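Local coordinates for protein Cas13d (uncultured Ruminococcus sp, PDB 6IV9) that binds a CRISPR RNA and, through its two HEPN domains, probably processes that guide and cleaves target RNA, at residues 849-863 and 876-890. The protein carries 2 engineered substitutions. Residues are numbered along the deposited sequence; the frame is centred on the assembly and turned at random.
Sequences FSIYHYVMQRCITKR and EDDLLKNHGYTKDFV
The side-chain amide of Gln857 pairs with both backbone polar atoms of Thr886, N and O. Thr886 N donates to Gln857 OE1 at 2.9 Å in an almost straight bond, in the carbonyl plane and on a lone pair; in return Gln857 NE2 reaches Thr886 O at 3.3 Å, bent and tilted from both planes. The chain runs extended beyond CG, which carries the amide past the ring of Phe889, whose CD2 lies 3.5 Å from Gln857 CD; the two side chains run in opposite directions, amide and ring planes 39° apart. An alanine here would probably leave Thr886 N and O without these partners and open a gap beside Phe889 and Val890.

Water supplies two further bridges: one joins Ser850 O to Tyr885 N (3.0 Å from the water), the other Tyr854 OH to Leu879 O. Arg863 NH2 forms a salt bridge to Glu876 OE1 (2.7 Å), met on the syn side, although the arginine is poorly ordered.

Among the apolar contacts, Leu879 is a knob in the hole of Tyr854, Gln857, Arg858 and Thr861. Phe849 and Tyr885 make an offset edge-to-face pair, the edge of Phe849 toward the face of Tyr885, centroids 5.8 Å apart and planes at 77°, while Tyr885 OH is held by Glu910. Val890 CG2 makes a CH-pi contact over one face of His853, 4.1 Å from the ring centroid; Tyr745 takes His853 NE2.

Helices 849-861 and 876-882 cross at -133°, with axes 10.6 Å apart; His883, with positive phi, is the first residue to leave the helical conformation, and Thr886 stands at the N-cap position of the next helix. Helices 876-882 and 887-893, joined by a short turn, thus fold back against 848-861 in the C-terminal part of this largely helical Cas13d.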
loop_
_atom_site.group_PDB
_atom_site.type_symbol
_atom_site.label_atom_id
_atom_site.label_comp_id
_atom_site.label_asym_id
_atom_site.label_seq_id
_atom_site.Cartn_x
_atom_site.Cartn_y
_atom_site.Cartn_z
ATOM N N PHE A 849 -18.120 -4.611 0.741
ATOM C CA PHE A 849 -18.145 -5.690 1.750
ATOM C C PHE A 849 -19.237 -6.698 1.383
ATOM O O PHE A 849 -18.958 -7.865 1.379
ATOM C CB PHE A 849 -18.444 -5.089 3.120
ATOM C CG PHE A 849 -18.495 -6.069 4.261
ATOM C CD1 PHE A 849 -19.666 -6.726 4.580
ATOM C CD2 PHE A 849 -17.386 -6.316 5.043
ATOM C CE1 PHE A 849 -19.713 -7.613 5.637
ATOM C CE2 PHE A 849 -17.434 -7.213 6.094
ATOM C CZ PHE A 849 -18.600 -7.856 6.387
ATOM N N SER A 850 -20.432 -6.227 1.056
ATOM C CA SER A 850 -21.512 -7.180 0.693
ATOM C C SER A 850 -21.205 -7.916 -0.614
ATOM O O SER A 850 -21.574 -9.050 -0.728
ATOM C CB SER A 850 -22.893 -6.605 0.743
ATOM O OG SER A 850 -22.959 -5.443 -0.010
ATOM N N ILE A 851 -20.593 -7.249 -1.580
ATOM C CA ILE A 851 -20.256 -7.966 -2.836
ATOM C C ILE A 851 -19.249 -9.062 -2.515
ATOM O O ILE A 851 -19.439 -10.157 -2.919
ATOM C CB ILE A 851 -19.667 -7.006 -3.875
ATOM C CG1 ILE A 851 -20.675 -5.945 -4.302
ATOM C CG2 ILE A 851 -19.111 -7.775 -5.052
ATOM C CD1 ILE A 851 -20.083 -4.863 -5.144
ATOM N N TYR A 852 -18.225 -8.723 -1.752
ATOM C CA TYR A 852 -17.149 -9.694 -1.472
ATOM C C TYR A 852 -17.706 -10.917 -0.746
ATOM O O TYR A 852 -17.421 -12.011 -1.134
ATOM C CB TYR A 852 -16.132 -9.006 -0.565
ATOM C CG TYR A 852 -15.001 -9.881 -0.112
ATOM C CD1 TYR A 852 -13.842 -9.988 -0.851
ATOM C CD2 TYR A 852 -15.072 -10.583 1.065
ATOM C CE1 TYR A 852 -12.796 -10.789 -0.445
ATOM C CE2 TYR A 852 -14.038 -11.390 1.487
ATOM C CZ TYR A 852 -12.896 -11.498 0.730
ATOM O OH TYR A 852 -11.887 -12.280 1.162
ATOM N N HIS A 853 -18.485 -10.689 0.294
ATOM C CA HIS A 853 -19.050 -11.813 1.080
ATOM C C HIS A 853 -20.038 -12.643 0.245
ATOM O O HIS A 853 -20.058 -13.843 0.400
ATOM C CB HIS A 853 -19.499 -11.331 2.453
ATOM C CG HIS A 853 -18.330 -11.076 3.335
ATOM N ND1 HIS A 853 -17.504 -12.069 3.749
ATOM C CD2 HIS A 853 -17.815 -9.939 3.824
ATOM C CE1 HIS A 853 -16.554 -11.561 4.479
ATOM N NE2 HIS A 853 -16.715 -10.271 4.528
ATOM N N TYR A 854 -20.843 -12.004 -0.590
ATOM C CA TYR A 854 -21.770 -12.825 -1.396
ATOM C C TYR A 854 -20.975 -13.742 -2.330
ATOM O O TYR A 854 -21.212 -14.912 -2.362
ATOM C CB TYR A 854 -22.741 -11.955 -2.190
ATOM C CG TYR A 854 -23.598 -12.806 -3.084
ATOM C CD1 TYR A 854 -24.676 -13.495 -2.569
ATOM C CD2 TYR A 854 -23.285 -12.994 -4.416
ATOM C CE1 TYR A 854 -25.439 -14.324 -3.362
ATOM C CE2 TYR A 854 -24.037 -13.822 -5.226
ATOM C CZ TYR A 854 -25.119 -14.487 -4.694
ATOM O OH TYR A 854 -25.860 -15.308 -5.468
ATOM N N VAL A 855 -20.010 -13.189 -3.044
ATOM C CA VAL A 855 -19.192 -14.003 -3.980
ATOM C C VAL A 855 -18.435 -15.060 -3.181
ATOM O O VAL A 855 -18.403 -16.187 -3.591
ATOM C CB VAL A 855 -18.234 -13.118 -4.799
ATOM C CG1 VAL A 855 -17.303 -13.939 -5.659
ATOM C CG2 VAL A 855 -18.979 -12.092 -5.624
ATOM N N MET A 856 -17.889 -14.681 -2.039
ATOM C CA MET A 856 -17.119 -15.649 -1.227
ATOM C C MET A 856 -18.029 -16.800 -0.798
ATOM O O MET A 856 -17.612 -17.915 -0.899
ATOM C CB MET A 856 -16.561 -14.976 0.028
ATOM C CG MET A 856 -15.821 -15.924 0.925
ATOM S SD MET A 856 -14.290 -16.566 0.253
ATOM C CE MET A 856 -13.227 -15.146 0.471
ATOM N N GLN A 857 -19.230 -16.497 -0.331
ATOM C CA GLN A 857 -20.178 -17.540 0.130
ATOM C C GLN A 857 -20.563 -18.451 -1.040
ATOM O O GLN A 857 -20.682 -19.626 -0.838
ATOM C CB GLN A 857 -21.335 -16.887 0.880
ATOM C CG GLN A 857 -20.891 -16.294 2.201
ATOM C CD GLN A 857 -21.928 -15.509 2.953
ATOM O OE1 GLN A 857 -23.103 -15.540 2.637
ATOM N NE2 GLN A 857 -21.482 -14.796 3.964
ATOM N N ARG A 858 -20.762 -17.890 -2.221
ATOM C CA ARG A 858 -21.081 -18.729 -3.399
ATOM C C ARG A 858 -19.900 -19.652 -3.700
ATOM O O ARG A 858 -20.125 -20.784 -4.023
ATOM C CB ARG A 858 -21.434 -17.848 -4.594
ATOM C CG ARG A 858 -22.778 -17.157 -4.461
ATOM C CD ARG A 858 -23.947 -18.121 -4.463
ATOM N NE ARG A 858 -23.891 -19.023 -5.589
ATOM C CZ ARG A 858 -24.404 -18.771 -6.774
ATOM N NH1 ARG A 858 -25.013 -17.630 -7.014
ATOM N NH2 ARG A 858 -24.299 -19.658 -7.732
ATOM N N CYS A 859 -18.677 -19.138 -3.616
ATOM C CA CYS A 859 -17.483 -19.967 -3.878
ATOM C C CYS A 859 -17.375 -21.069 -2.825
ATOM O O CYS A 859 -17.012 -22.162 -3.170
ATOM C CB CYS A 859 -16.208 -19.138 -3.822
ATOM S SG CYS A 859 -16.031 -17.901 -5.131
ATOM N N ILE A 860 -17.620 -20.747 -1.567
ATOM C CA ILE A 860 -17.495 -21.754 -0.473
ATOM C C ILE A 860 -18.535 -22.867 -0.625
ATOM O O ILE A 860 -18.196 -24.001 -0.377
ATOM C CB ILE A 860 -17.622 -21.091 0.909
ATOM C CG1 ILE A 860 -16.520 -20.066 1.166
ATOM C CG2 ILE A 860 -17.680 -22.131 2.004
ATOM C CD1 ILE A 860 -15.225 -20.668 1.547
ATOM N N THR A 861 -19.761 -22.509 -0.987
ATOM C CA THR A 861 -20.868 -23.489 -1.056
ATOM C C THR A 861 -20.944 -24.199 -2.406
ATOM O O THR A 861 -21.762 -25.068 -2.527
ATOM C CB THR A 861 -22.192 -22.816 -0.722
ATOM O OG1 THR A 861 -22.404 -21.784 -1.678
ATOM C CG2 THR A 861 -22.215 -22.264 0.680
ATOM N N LYS A 862 -20.135 -23.820 -3.375
ATOM C CA LYS A 862 -20.176 -24.495 -4.687
ATOM C C LYS A 862 -19.907 -25.985 -4.479
ATOM O O LYS A 862 -18.936 -26.327 -3.834
ATOM C CB LYS A 862 -19.134 -23.876 -5.610
ATOM C CG LYS A 862 -19.195 -24.343 -7.047
ATOM C CD LYS A 862 -17.902 -24.145 -7.758
ATOM C CE LYS A 862 -17.968 -24.611 -9.196
ATOM N NZ LYS A 862 -19.369 -24.779 -9.649
ATOM N N ARG A 863 -20.774 -26.834 -5.040
ATOM C CA ARG A 863 -20.624 -28.309 -4.925
ATOM C C ARG A 863 -19.740 -28.811 -6.072
ATOM O O ARG A 863 -20.202 -28.782 -7.230
ATOM C CB ARG A 863 -21.998 -28.988 -4.951
ATOM C CG ARG A 863 -22.302 -29.822 -3.716
ATOM C CD ARG A 863 -22.921 -28.999 -2.600
ATOM N NE ARG A 863 -24.212 -28.441 -2.974
ATOM C CZ ARG A 863 -25.379 -29.045 -2.773
ATOM N NH1 ARG A 863 -25.423 -30.350 -2.566
ATOM N NH2 ARG A 863 -26.497 -28.342 -2.783
ATOM N N GLU A 876 -26.343 -22.692 2.651
ATOM C CA GLU A 876 -26.456 -22.714 1.168
ATOM C C GLU A 876 -27.865 -22.381 0.668
ATOM O O GLU A 876 -27.995 -21.528 -0.184
ATOM C CB GLU A 876 -25.969 -24.037 0.578
ATOM C CG GLU A 876 -25.915 -24.032 -0.928
ATOM C CD GLU A 876 -25.536 -25.327 -1.618
ATOM O OE1 GLU A 876 -26.204 -25.706 -2.570
ATOM O OE2 GLU A 876 -24.562 -25.937 -1.222
ATOM N N ASP A 877 -28.887 -23.049 1.182
ATOM C CA ASP A 877 -30.254 -22.839 0.644
ATOM C C ASP A 877 -30.681 -21.375 0.715
ATOM O O ASP A 877 -31.135 -20.870 -0.286
ATOM C CB ASP A 877 -31.266 -23.787 1.280
ATOM C CG ASP A 877 -31.085 -25.224 0.835
ATOM O OD1 ASP A 877 -31.599 -26.088 1.516
ATOM O OD2 ASP A 877 -30.420 -25.459 -0.175
ATOM N N ASP A 878 -30.564 -20.748 1.872
ATOM C CA ASP A 878 -30.993 -19.336 2.002
ATOM C C ASP A 878 -30.131 -18.414 1.131
ATOM O O ASP A 878 -30.656 -17.471 0.570
ATOM C CB ASP A 878 -31.012 -18.894 3.452
ATOM C CG ASP A 878 -32.219 -19.437 4.179
ATOM O OD1 ASP A 878 -33.211 -19.728 3.511
ATOM O OD2 ASP A 878 -32.149 -19.551 5.398
ATOM N N LEU A 879 -28.838 -18.679 1.059
ATOM C CA LEU A 879 -27.952 -17.820 0.244
ATOM C C LEU A 879 -28.410 -17.879 -1.213
ATOM O O LEU A 879 -28.485 -16.858 -1.839
ATOM C CB LEU A 879 -26.536 -18.372 0.385
ATOM C CG LEU A 879 -25.506 -17.798 -0.573
ATOM C CD1 LEU A 879 -25.166 -16.378 -0.191
ATOM C CD2 LEU A 879 -24.274 -18.662 -0.585
ATOM N N LEU A 880 -28.727 -19.063 -1.705
ATOM C CA LEU A 880 -29.176 -19.198 -3.108
ATOM C C LEU A 880 -30.518 -18.489 -3.319
ATOM O O LEU A 880 -30.740 -18.006 -4.398
ATOM C CB LEU A 880 -29.183 -20.672 -3.492
ATOM C CG LEU A 880 -27.801 -21.296 -3.621
ATOM C CD1 LEU A 880 -27.899 -22.790 -3.830
ATOM C CD2 LEU A 880 -27.026 -20.668 -4.758
ATOM N N LYS A 881 -31.421 -18.550 -2.358
ATOM C CA LYS A 881 -32.726 -17.851 -2.469
ATOM C C LYS A 881 -32.618 -16.335 -2.283
ATOM O O LYS A 881 -33.356 -15.620 -2.935
ATOM C CB LYS A 881 -33.707 -18.397 -1.433
ATOM C CG LYS A 881 -34.218 -19.801 -1.698
ATOM C CD LYS A 881 -34.896 -20.378 -0.489
ATOM C CE LYS A 881 -35.166 -19.323 0.561
ATOM N NZ LYS A 881 -35.827 -19.873 1.767
ATOM N N ASN A 882 -31.829 -15.908 -1.308
ATOM C CA ASN A 882 -31.706 -14.485 -0.907
ATOM C C ASN A 882 -31.039 -13.575 -1.938
ATOM O O ASN A 882 -31.322 -12.407 -1.869
ATOM C CB ASN A 882 -31.101 -14.313 0.482
ATOM C CG ASN A 882 -31.967 -14.901 1.570
ATOM O OD1 ASN A 882 -33.157 -15.088 1.387
ATOM N ND2 ASN A 882 -31.374 -15.180 2.709
ATOM N N HIS A 883 -30.075 -14.078 -2.706
ATOM C CA HIS A 883 -29.318 -13.236 -3.670
ATOM C C HIS A 883 -28.555 -12.135 -2.916
ATOM O O HIS A 883 -28.422 -11.038 -3.424
ATOM C CB HIS A 883 -30.231 -12.696 -4.766
ATOM C CG HIS A 883 -30.811 -13.785 -5.588
ATOM N ND1 HIS A 883 -30.079 -14.486 -6.487
ATOM C CD2 HIS A 883 -32.042 -14.316 -5.618
ATOM C CE1 HIS A 883 -30.837 -15.399 -7.045
ATOM N NE2 HIS A 883 -32.028 -15.315 -6.525
ATOM N N GLY A 884 -28.121 -12.458 -1.709
ATOM C CA GLY A 884 -27.344 -11.546 -0.861
ATOM C C GLY A 884 -26.597 -12.341 0.177
ATOM O O GLY A 884 -27.054 -13.396 0.519
ATOM N N TYR A 885 -25.513 -11.802 0.715
ATOM C CA TYR A 885 -24.718 -12.567 1.702
ATOM C C TYR A 885 -25.505 -12.771 2.999
ATOM O O TYR A 885 -26.372 -11.999 3.309
ATOM C CB TYR A 885 -23.373 -11.892 1.950
ATOM C CG TYR A 885 -23.402 -10.754 2.931
ATOM C CD1 TYR A 885 -23.797 -9.488 2.554
ATOM C CD2 TYR A 885 -23.010 -10.943 4.241
ATOM C CE1 TYR A 885 -23.801 -8.439 3.455
ATOM C CE2 TYR A 885 -23.008 -9.909 5.152
ATOM C CZ TYR A 885 -23.419 -8.655 4.762
ATOM O OH TYR A 885 -23.419 -7.649 5.663
ATOM N N THR A 886 -25.162 -13.827 3.721
ATOM C CA THR A 886 -25.794 -14.163 5.013
ATOM C C THR A 886 -24.869 -13.693 6.135
ATOM O O THR A 886 -23.767 -14.168 6.195
ATOM C CB THR A 886 -25.989 -15.676 5.132
ATOM O OG1 THR A 886 -26.759 -16.117 4.020
ATOM C CG2 THR A 886 -26.659 -16.066 6.423
ATOM N N LYS A 887 -25.369 -12.839 7.019
ATOM C CA LYS A 887 -24.562 -12.243 8.107
ATOM C C LYS A 887 -24.016 -13.313 9.049
ATOM O O LYS A 887 -22.871 -13.236 9.389
ATOM C CB LYS A 887 -25.369 -11.168 8.825
ATOM C CG LYS A 887 -25.654 -9.954 7.968
ATOM C CD LYS A 887 -26.236 -8.791 8.698
ATOM C CE LYS A 887 -26.571 -7.659 7.758
ATOM N NZ LYS A 887 -26.990 -6.435 8.474
ATOM N N ASP A 888 -24.828 -14.295 9.405
ATOM C CA ASP A 888 -24.392 -15.381 10.314
ATOM C C ASP A 888 -23.272 -16.205 9.686
ATOM O O ASP A 888 -22.519 -16.778 10.424
ATOM C CB ASP A 888 -25.561 -16.255 10.738
ATOM C CG ASP A 888 -26.371 -15.638 11.851
ATOM O OD1 ASP A 888 -26.087 -14.498 12.225
ATOM O OD2 ASP A 888 -27.275 -16.309 12.318
ATOM N N PHE A 889 -23.307 -16.371 8.374
ATOM C CA PHE A 889 -22.300 -17.158 7.626
ATOM C C PHE A 889 -20.936 -16.462 7.706
ATOM O O PHE A 889 -19.943 -17.113 7.804
ATOM C CB PHE A 889 -22.823 -17.410 6.214
ATOM C CG PHE A 889 -22.170 -18.519 5.441
ATOM C CD1 PHE A 889 -21.219 -19.332 6.013
ATOM C CD2 PHE A 889 -22.508 -18.737 4.122
ATOM C CE1 PHE A 889 -20.628 -20.341 5.278
ATOM C CE2 PHE A 889 -21.905 -19.739 3.390
ATOM C CZ PHE A 889 -20.962 -20.534 3.969
ATOM N N VAL A 890 -20.938 -15.136 7.630
ATOM C CA VAL A 890 -19.671 -14.361 7.743
ATOM C C VAL A 890 -19.091 -14.613 9.136
ATOM O O VAL A 890 -17.942 -14.910 9.233
ATOM C CB VAL A 890 -19.931 -12.857 7.528
ATOM C CG1 VAL A 890 -18.693 -12.035 7.798
ATOM C CG2 VAL A 890 -20.475 -12.556 6.151
HETATM O O HOH W 1 -24.658 -9.475 -0.895
HETATM O O HOH W 2 -28.175 -16.139 -4.644
#